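Local coordinates for adhesion and penetration protein autotransporter (Haemophilus influenzae, PDB 3SYJ), which promotes bacterial adherence to and invasion of host cells, self-associates through its passenger domain in bacterial aggregation, and is probably a serine protease, at residues 65-70 and 257-262; 110-115 and 253-258. One frame throughout, in Å; residues are numbered along the deposited sequence.

Interaction 1. Residues 65-70 and 257-262; sequences NQYIVS and SYFDEI
In the protease domain of the passenger, the helix 256-266 packs on the short strand 67-69 through an edge-to-face pair of Phe259 and Tyr67. The edge of the Phe259 ring is directed at the face of the Tyr67 ring. The centroids are 5.2 Å apart and the planes stand at 86°. Phe259 leads with one corner. Its CE1 lies 3.5 Å from Tyr67 CB and equally close to Tyr67 CG, at the root of the tyrosine ring. With chi1 at 172°, Phe259 CG stands trans to the main-chain N, and the ring reaches the strand. Farther out on the tyrosine, Ile262 CG2 meets Tyr67 CE1 at 3.7 Å. The two helix residues thus hold successive parts of one side chain. All three residues are buried, and their mutual contact is wholly apolar. The phenol end of Tyr67 is anchored elsewhere: its OH hydrogen-bonds to Asp266 OD2, at the end of the same helix. Phe259 also touches Val63 and Glu64 of strand 61-64, the antiparallel neighbour of 67-69. The arrangement is a helix-on-hairpin contact made by a T-shaped aromatic pair, within the Peptidase S6 region of this autotransporter.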
ATOM      1  N   ASN A  65      -0.447  22.999 -59.533  1.00 22.34           N
ATOM      2  CA  ASN A  65      -1.318  21.848 -59.332  1.00 19.97           C
ATOM      3  C   ASN A  65      -1.442  20.953 -60.568  1.00 19.84           C
ATOM      4  O   ASN A  65      -1.530  19.729 -60.449  1.00 18.09           O
ATOM      5  CB  ASN A  65      -2.696  22.295 -58.831  1.00 23.46           C
ATOM      6  CG  ASN A  65      -2.633  22.954 -57.465  1.00 26.10           C
ATOM      7  OD1 ASN A  65      -3.300  23.967 -57.219  1.00 31.80           O
ATOM      8  ND2 ASN A  65      -1.824  22.388 -56.566  1.00 17.55           N
ATOM      9  N   GLN A  66      -1.449  21.554 -61.754  1.00 20.08           N
ATOM     10  CA  GLN A  66      -1.507  20.765 -62.986  1.00 17.99           C
ATOM     11  C   GLN A  66      -0.428  21.150 -63.996  1.00 18.51           C
ATOM     12  O   GLN A  66      -0.629  21.011 -65.198  1.00 18.43           O
ATOM     13  CB  GLN A  66      -2.903  20.829 -63.634  1.00 16.37           C
ATOM     14  CG  GLN A  66      -3.389  22.235 -64.017  1.00 22.04           C
ATOM     15  CD  GLN A  66      -4.716  22.233 -64.801  1.00 22.50           C
ATOM     16  OE1 GLN A  66      -5.121  21.213 -65.369  1.00 19.39           O
ATOM     17  NE2 GLN A  66      -5.388  23.387 -64.834  1.00 24.75           N
ATOM     18  N   TYR A  67       0.716  21.636 -63.516  1.00 20.37           N
ATOM     19  CA  TYR A  67       1.814  22.002 -64.415  1.00 21.76           C
ATOM     20  C   TYR A  67       3.176  21.461 -63.972  1.00 22.04           C
ATOM     21  O   TYR A  67       3.499  21.434 -62.784  1.00 19.60           O
ATOM     22  CB  TYR A  67       1.899  23.517 -64.600  1.00 18.42           C
ATOM     23  CG  TYR A  67       0.690  24.125 -65.258  1.00 21.71           C
ATOM     24  CD1 TYR A  67       0.644  24.308 -66.631  1.00 20.70           C
ATOM     25  CD2 TYR A  67      -0.406  24.520 -64.502  1.00 21.20           C
ATOM     26  CE1 TYR A  67      -0.460  24.866 -67.234  1.00 22.47           C
ATOM     27  CE2 TYR A  67      -1.518  25.079 -65.094  1.00 22.26           C
ATOM     28  CZ  TYR A  67      -1.540  25.250 -66.460  1.00 26.20           C
ATOM     29  OH  TYR A  67      -2.645  25.806 -67.059  1.00 27.03           O
ATOM     30  N   ILE A  68       3.971  21.028 -64.944  1.00 19.92           N
ATOM     31  CA  ILE A  68       5.334  20.594 -64.682  1.00 16.01           C
ATOM     32  C   ILE A  68       6.290  21.412 -65.527  1.00 19.26           C
ATOM     33  O   ILE A  68       5.868  22.215 -66.367  1.00 18.96           O
ATOM     34  CB  ILE A  68       5.533  19.105 -65.002  1.00 18.83           C
ATOM     35  CG1 ILE A  68       5.084  18.798 -66.434  1.00 16.26           C
ATOM     36  CG2 ILE A  68       4.780  18.249 -63.995  1.00 15.50           C
ATOM     37  CD1 ILE A  68       5.395  17.387 -66.881  1.00 14.24           C
ATOM     38  N   VAL A  69       7.583  21.216 -65.294  1.00 22.52           N
ATOM     39  CA  VAL A  69       8.617  21.906 -66.060  1.00 17.56           C
ATOM     40  C   VAL A  69       9.685  20.904 -66.477  1.00 16.98           C
ATOM     41  O   VAL A  69      10.005  19.981 -65.727  1.00 15.67           O
ATOM     42  CB  VAL A  69       9.246  23.059 -65.260  1.00 17.44           C
ATOM     43  CG1 VAL A  69      10.173  22.527 -64.176  1.00 14.12           C
ATOM     44  CG2 VAL A  69       9.998  23.990 -66.184  1.00 20.20           C
ATOM     45  N   SER A  70      10.213  21.075 -67.684  1.00 17.82           N
ATOM     46  CA  SER A  70      11.241  20.189 -68.227  1.00 20.53           C
ATOM     47  C   SER A  70      11.827  20.841 -69.474  1.00 20.94           C
ATOM     48  O   SER A  70      11.481  21.975 -69.786  1.00 24.37           O
ATOM     49  CB  SER A  70      10.647  18.820 -68.567  1.00 17.46           C
ATOM     50  OG  SER A  70      11.657  17.874 -68.860  1.00 16.74           O
ATOM     51  N   SER A 257       7.788  34.205 -65.356  1.00 29.10           N
ATOM     52  CA  SER A 257       6.929  35.079 -66.153  1.00 26.97           C
ATOM     53  C   SER A 257       6.303  34.334 -67.311  1.00 28.96           C
ATOM     54  O   SER A 257       5.167  34.606 -67.695  1.00 30.15           O
ATOM     55  CB  SER A 257       7.712  36.273 -66.696  1.00 35.25           C
ATOM     56  OG  SER A 257       7.679  37.352 -65.780  1.00 50.04           O
ATOM     57  N   TYR A 258       7.058  33.408 -67.881  1.00 24.76           N
ATOM     58  CA  TYR A 258       6.544  32.598 -68.970  1.00 27.14           C
ATOM     59  C   TYR A 258       5.465  31.686 -68.428  1.00 24.81           C
ATOM     60  O   TYR A 258       4.409  31.527 -69.038  1.00 28.08           O
ATOM     61  CB  TYR A 258       7.665  31.777 -69.590  1.00 23.34           C
ATOM     62  CG  TYR A 258       7.223  30.728 -70.578  1.00 21.59           C
ATOM     63  CD1 TYR A 258       6.664  31.086 -71.799  1.00 22.50           C
ATOM     64  CD2 TYR A 258       7.401  29.378 -70.306  1.00 19.46           C
ATOM     65  CE1 TYR A 258       6.279  30.122 -72.718  1.00 19.50           C
ATOM     66  CE2 TYR A 258       7.025  28.410 -71.216  1.00 24.18           C
ATOM     67  CZ  TYR A 258       6.465  28.788 -72.421  1.00 22.31           C
ATOM     68  OH  TYR A 258       6.086  27.825 -73.326  1.00 23.32           O
ATOM     69  N   PHE A 259       5.718  31.094 -67.270  1.00 23.11           N
ATOM     70  CA  PHE A 259       4.722  30.209 -66.695  1.00 26.11           C
ATOM     71  C   PHE A 259       3.421  30.956 -66.417  1.00 25.87           C
ATOM     72  O   PHE A 259       2.342  30.422 -66.648  1.00 24.88           O
ATOM     73  CB  PHE A 259       5.207  29.557 -65.410  1.00 25.91           C
ATOM     74  CG  PHE A 259       4.130  28.802 -64.706  1.00 26.48           C
ATOM     75  CD1 PHE A 259       3.714  27.571 -65.180  1.00 27.53           C
ATOM     76  CD2 PHE A 259       3.488  29.348 -63.605  1.00 26.69           C
ATOM     77  CE1 PHE A 259       2.699  26.874 -64.550  1.00 25.17           C
ATOM     78  CE2 PHE A 259       2.473  28.657 -62.974  1.00 28.45           C
ATOM     79  CZ  PHE A 259       2.079  27.417 -63.452  1.00 26.22           C
ATOM     80  N   ASP A 260       3.530  32.185 -65.916  1.00 26.28           N
ATOM     81  CA  ASP A 260       2.359  33.010 -65.639  1.00 25.82           C
ATOM     82  C   ASP A 260       1.533  33.233 -66.897  1.00 29.12           C
ATOM     83  O   ASP A 260       0.305  33.233 -66.845  1.00 32.50           O
ATOM     84  CB  ASP A 260       2.760  34.353 -65.018  1.00 27.96           C
ATOM     85  CG  ASP A 260       3.187  34.218 -63.563  1.00 33.06           C
ATOM     86  OD1 ASP A 260       3.016  33.115 -62.995  1.00 28.26           O
ATOM     87  OD2 ASP A 260       3.695  35.211 -62.988  1.00 32.96           O
ATOM     88  N   GLU A 261       2.200  33.412 -68.031  1.00 27.07           N
ATOM     89  CA  GLU A 261       1.477  33.573 -69.288  1.00 32.06           C
ATOM     90  C   GLU A 261       0.703  32.312 -69.667  1.00 32.30           C
ATOM     91  O   GLU A 261      -0.408  32.393 -70.184  1.00 30.06           O
ATOM     92  CB  GLU A 261       2.422  33.975 -70.416  1.00 31.05           C
ATOM     93  CG  GLU A 261       2.986  35.374 -70.264  1.00 34.98           C
ATOM     94  CD  GLU A 261       4.027  35.689 -71.315  1.00 39.93           C
ATOM     95  OE1 GLU A 261       4.122  34.925 -72.297  1.00 41.67           O
ATOM     96  OE2 GLU A 261       4.751  36.696 -71.158  1.00 49.61           O
ATOM     97  N   ILE A 262       1.295  31.147 -69.416  1.00 30.36           N
ATOM     98  CA  ILE A 262       0.637  29.882 -69.714  1.00 28.50           C
ATOM     99  C   ILE A 262      -0.564  29.719 -68.797  1.00 26.67           C
ATOM    100  O   ILE A 262      -1.644  29.338 -69.226  1.00 30.57           O
ATOM    101  CB  ILE A 262       1.581  28.676 -69.483  1.00 27.88           C
ATOM    102  CG1 ILE A 262       2.833  28.779 -70.358  1.00 24.90           C
ATOM    103  CG2 ILE A 262       0.844  27.358 -69.712  1.00 22.81           C
ATOM    104  CD1 ILE A 262       2.551  29.086 -71.805  1.00 30.68           C
TER

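Interaction 2. Residues 110-115 and 253-258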
ATOM      1  N   HIS A 110      10.126  37.040 -75.732  1.00 41.98           N
ATOM      2  CA  HIS A 110      10.557  35.815 -75.068  1.00 40.80           C
ATOM      3  C   HIS A 110      12.005  35.535 -75.427  1.00 36.72           C
ATOM      4  O   HIS A 110      12.296  34.754 -76.336  1.00 38.31           O
ATOM      5  CB  HIS A 110       9.649  34.652 -75.452  1.00 35.33           C
ATOM      6  CG  HIS A 110       8.199  34.955 -75.264  1.00 40.36           C
ATOM      7  ND1 HIS A 110       7.667  35.294 -74.039  1.00 42.22           N
ATOM      8  CD2 HIS A 110       7.173  34.993 -76.146  1.00 43.40           C
ATOM      9  CE1 HIS A 110       6.373  35.518 -74.170  1.00 42.55           C
ATOM     10  NE2 HIS A 110       6.046  35.339 -75.438  1.00 48.12           N
ATOM     11  N   PRO A 111      12.916  36.186 -74.699  1.00 30.85           N
ATOM     12  CA  PRO A 111      14.348  36.295 -74.993  1.00 40.31           C
ATOM     13  C   PRO A 111      15.120  34.978 -74.904  1.00 36.28           C
ATOM     14  O   PRO A 111      16.082  34.799 -75.645  1.00 36.85           O
ATOM     15  CB  PRO A 111      14.855  37.259 -73.909  1.00 36.66           C
ATOM     16  CG  PRO A 111      13.632  37.915 -73.349  1.00 35.28           C
ATOM     17  CD  PRO A 111      12.554  36.897 -73.463  1.00 33.16           C
ATOM     18  N   TYR A 112      14.694  34.086 -74.015  1.00 34.90           N
ATOM     19  CA  TYR A 112      15.486  32.924 -73.615  1.00 29.04           C
ATOM     20  C   TYR A 112      15.480  31.778 -74.618  1.00 29.53           C
ATOM     21  O   TYR A 112      14.700  31.776 -75.567  1.00 31.25           O
ATOM     22  CB  TYR A 112      15.058  32.473 -72.214  1.00 26.94           C
ATOM     23  CG  TYR A 112      15.202  33.607 -71.229  1.00 30.24           C
ATOM     24  CD1 TYR A 112      16.448  33.946 -70.714  1.00 33.12           C
ATOM     25  CD2 TYR A 112      14.112  34.380 -70.860  1.00 27.31           C
ATOM     26  CE1 TYR A 112      16.599  35.001 -69.835  1.00 31.25           C
ATOM     27  CE2 TYR A 112      14.250  35.438 -69.986  1.00 26.36           C
ATOM     28  CZ  TYR A 112      15.499  35.746 -69.475  1.00 32.17           C
ATOM     29  OH  TYR A 112      15.648  36.801 -68.602  1.00 33.27           O
ATOM     30  N   GLU A 113      16.379  30.821 -74.408  1.00 32.26           N
ATOM     31  CA  GLU A 113      16.540  29.683 -75.307  1.00 31.04           C
ATOM     32  C   GLU A 113      15.337  28.764 -75.249  1.00 29.41           C
ATOM     33  O   GLU A 113      14.747  28.579 -74.187  1.00 31.55           O
ATOM     34  CB  GLU A 113      17.802  28.904 -74.948  1.00 29.10           C
ATOM     35  CG  GLU A 113      19.064  29.709 -75.166  1.00 38.85           C
ATOM     36  CD  GLU A 113      19.179  30.203 -76.592  1.00 41.34           C
ATOM     37  OE1 GLU A 113      19.267  29.358 -77.512  1.00 41.59           O
ATOM     38  OE2 GLU A 113      19.175  31.438 -76.786  1.00 39.55           O
ATOM     39  N   ASP A 114      14.999  28.163 -76.385  1.00 27.50           N
ATOM     40  CA  ASP A 114      13.730  27.451 -76.523  1.00 29.06           C
ATOM     41  C   ASP A 114      13.761  25.956 -76.173  1.00 29.12           C
ATOM     42  O   ASP A 114      12.811  25.233 -76.468  1.00 28.17           O
ATOM     43  CB  ASP A 114      13.118  27.685 -77.920  1.00 32.22           C
ATOM     44  CG  ASP A 114      14.022  27.210 -79.052  1.00 38.31           C
ATOM     45  OD1 ASP A 114      15.001  26.490 -78.771  1.00 36.06           O
ATOM     46  OD2 ASP A 114      13.747  27.552 -80.223  1.00 37.09           O
ATOM     47  N   ASP A 115      14.840  25.492 -75.546  1.00 26.63           N
ATOM     48  CA  ASP A 115      14.854  24.136 -74.999  1.00 27.54           C
ATOM     49  C   ASP A 115      14.248  24.200 -73.596  1.00 28.90           C
ATOM     50  O   ASP A 115      14.954  24.131 -72.583  1.00 25.61           O
ATOM     51  CB  ASP A 115      16.276  23.569 -74.965  1.00 28.48           C
ATOM     52  CG  ASP A 115      16.308  22.052 -74.823  1.00 29.54           C
ATOM     53  OD1 ASP A 115      15.233  21.410 -74.807  1.00 27.55           O
ATOM     54  OD2 ASP A 115      17.424  21.500 -74.733  1.00 29.98           O
ATOM     55  N   LEU A 253      17.694  28.379 -66.191  1.00 21.53           N
ATOM     56  CA  LEU A 253      16.937  28.878 -65.047  1.00 22.96           C
ATOM     57  C   LEU A 253      15.433  28.793 -65.314  1.00 22.16           C
ATOM     58  O   LEU A 253      15.003  28.829 -66.463  1.00 20.07           O
ATOM     59  CB  LEU A 253      17.347  30.316 -64.710  1.00 24.50           C
ATOM     60  CG  LEU A 253      18.819  30.540 -64.334  1.00 26.55           C
ATOM     61  CD1 LEU A 253      19.063  32.002 -63.992  1.00 30.97           C
ATOM     62  CD2 LEU A 253      19.253  29.653 -63.179  1.00 24.05           C
ATOM     63  N   VAL A 254      14.632  28.661 -64.259  1.00 24.25           N
ATOM     64  CA  VAL A 254      13.185  28.542 -64.441  1.00 24.69           C
ATOM     65  C   VAL A 254      12.584  29.893 -64.797  1.00 24.35           C
ATOM     66  O   VAL A 254      13.079  30.934 -64.359  1.00 27.62           O
ATOM     67  CB  VAL A 254      12.481  27.967 -63.194  1.00 21.31           C
ATOM     68  CG1 VAL A 254      12.869  26.500 -62.997  1.00 18.80           C
ATOM     69  CG2 VAL A 254      12.814  28.802 -61.961  1.00 17.67           C
ATOM     70  N   ARG A 255      11.507  29.866 -65.576  1.00 21.93           N
ATOM     71  CA  ARG A 255      10.925  31.087 -66.122  1.00 24.48           C
ATOM     72  C   ARG A 255       9.532  31.387 -65.562  1.00 24.39           C
ATOM     73  O   ARG A 255       8.523  30.949 -66.097  1.00 21.95           O
ATOM     74  CB  ARG A 255      10.933  31.015 -67.650  1.00 21.77           C
ATOM     75  CG  ARG A 255      12.333  30.687 -68.177  1.00 24.32           C
ATOM     76  CD  ARG A 255      12.405  30.550 -69.687  1.00 24.91           C
ATOM     77  NE  ARG A 255      13.685  29.974 -70.097  1.00 23.20           N
ATOM     78  CZ  ARG A 255      13.905  29.410 -71.278  1.00 23.91           C
ATOM     79  NH1 ARG A 255      12.938  29.354 -72.175  1.00 25.23           N
ATOM     80  NH2 ARG A 255      15.092  28.897 -71.561  1.00 26.10           N
ATOM     81  N   LYS A 256       9.500  32.151 -64.476  1.00 25.18           N
ATOM     82  CA  LYS A 256       8.274  32.434 -63.742  1.00 24.93           C
ATOM     83  C   LYS A 256       7.279  33.272 -64.554  1.00 27.12           C
ATOM     84  O   LYS A 256       6.070  33.079 -64.451  1.00 24.51           O
ATOM     85  CB  LYS A 256       8.628  33.157 -62.443  1.00 27.82           C
ATOM     86  CG  LYS A 256       7.486  33.350 -61.467  1.00 26.68           C
ATOM     87  CD  LYS A 256       7.520  32.290 -60.381  1.00 36.54           C
ATOM     88  CE  LYS A 256       6.866  32.789 -59.096  1.00 45.93           C
ATOM     89  NZ  LYS A 256       7.604  33.940 -58.492  1.00 42.64           N
ATOM     90  N   SER A 257       7.788  34.205 -65.356  1.00 29.10           N
ATOM     91  CA  SER A 257       6.929  35.079 -66.153  1.00 26.97           C
ATOM     92  C   SER A 257       6.303  34.334 -67.311  1.00 28.96           C
ATOM     93  O   SER A 257       5.167  34.606 -67.695  1.00 30.15           O
ATOM     94  CB  SER A 257       7.712  36.273 -66.696  1.00 35.25           C
ATOM     95  OG  SER A 257       7.679  37.352 -65.780  1.00 50.04           O
ATOM     96  N   TYR A 258       7.058  33.408 -67.881  1.00 24.76           N
ATOM     97  CA  TYR A 258       6.544  32.598 -68.970  1.00 27.14           C
ATOM     98  C   TYR A 258       5.465  31.686 -68.428  1.00 24.81           C
ATOM     99  O   TYR A 258       4.409  31.527 -69.038  1.00 28.08           O
ATOM    100  CB  TYR A 258       7.665  31.777 -69.590  1.00 23.34           C
ATOM    101  CG  TYR A 258       7.223  30.728 -70.578  1.00 21.59           C
ATOM    102  CD1 TYR A 258       6.664  31.086 -71.799  1.00 22.50           C
ATOM    103  CD2 TYR A 258       7.401  29.378 -70.306  1.00 19.46           C
ATOM    104  CE1 TYR A 258       6.279  30.122 -72.718  1.00 19.50           C
ATOM    105  CE2 TYR A 258       7.025  28.410 -71.216  1.00 24.18           C
ATOM    106  CZ  TYR A 258       6.465  28.788 -72.421  1.00 22.31           C
ATOM    107  OH  TYR A 258       6.086  27.825 -73.326  1.00 23.32           O
TER
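The guanidinium of Arg255 has Tyr112 CB over the centre of one face and Glu113 O at its edge. One face of the Tyr112 ring carries Pro111 CB, set toward the rim. Tyr112 CB stands 3.4 Å from Arg255 CZ. Arg255 NE approaches the Tyr112 ring obliquely, 4.1 Å from Tyr112 CG, and the ring and guanidinium planes are 29° apart. The side chains of Tyr112 and Arg255 run past each other in opposite directions. Both terminal nitrogens of the arginine grip a single atom. Arg255 NH2 donates to Glu113 O at 2.7 Å, in the carbonyl plane and on a lone pair. Arg255 NH1 donates to the same Glu113 O at 2.8 Å, tilted 27° from that plane. Both bonds are bent, as expected when one oxygen is shared by two donors. The Arg255 chain is extended from CG to NE, which carries its guanidinium to the loop 110-115. The carboxylate of Glu113 takes no part in this grip; it forms a salt bridge with Lys106. A neutral carbonyl does not cancel the charge of the buried arginine. The contact therefore probably fixes the loop backbone by directed bonds, while a cation-pi contact with Tyr104 shares in stabilising the charge.

How the interactions relate
Interactions 1 and 2 lie side by side in the protease domain, their centres about 11 Å apart. Both use helix 256-266 and share Ser257 and Tyr258. Interaction 2 sits at the start of the helix and holds a loop by polar bonds; interaction 1 uses the next turn, through Phe259 and Ile262, to pack on a strand. Their segments also meet in a packing contact, Glu261 OE1 lying 3.0 Å from His110 CE1. Tyr258, common to both, hydrogen-bonds through its OH to Asn102 O. The loop 110-115 ends at Asp115, which hydrogen-bonds to His73. With Ser218, the active-site serine by similarity, these two are consistent with a Ser-His-Asp triad; both contacts lie away from Ser218.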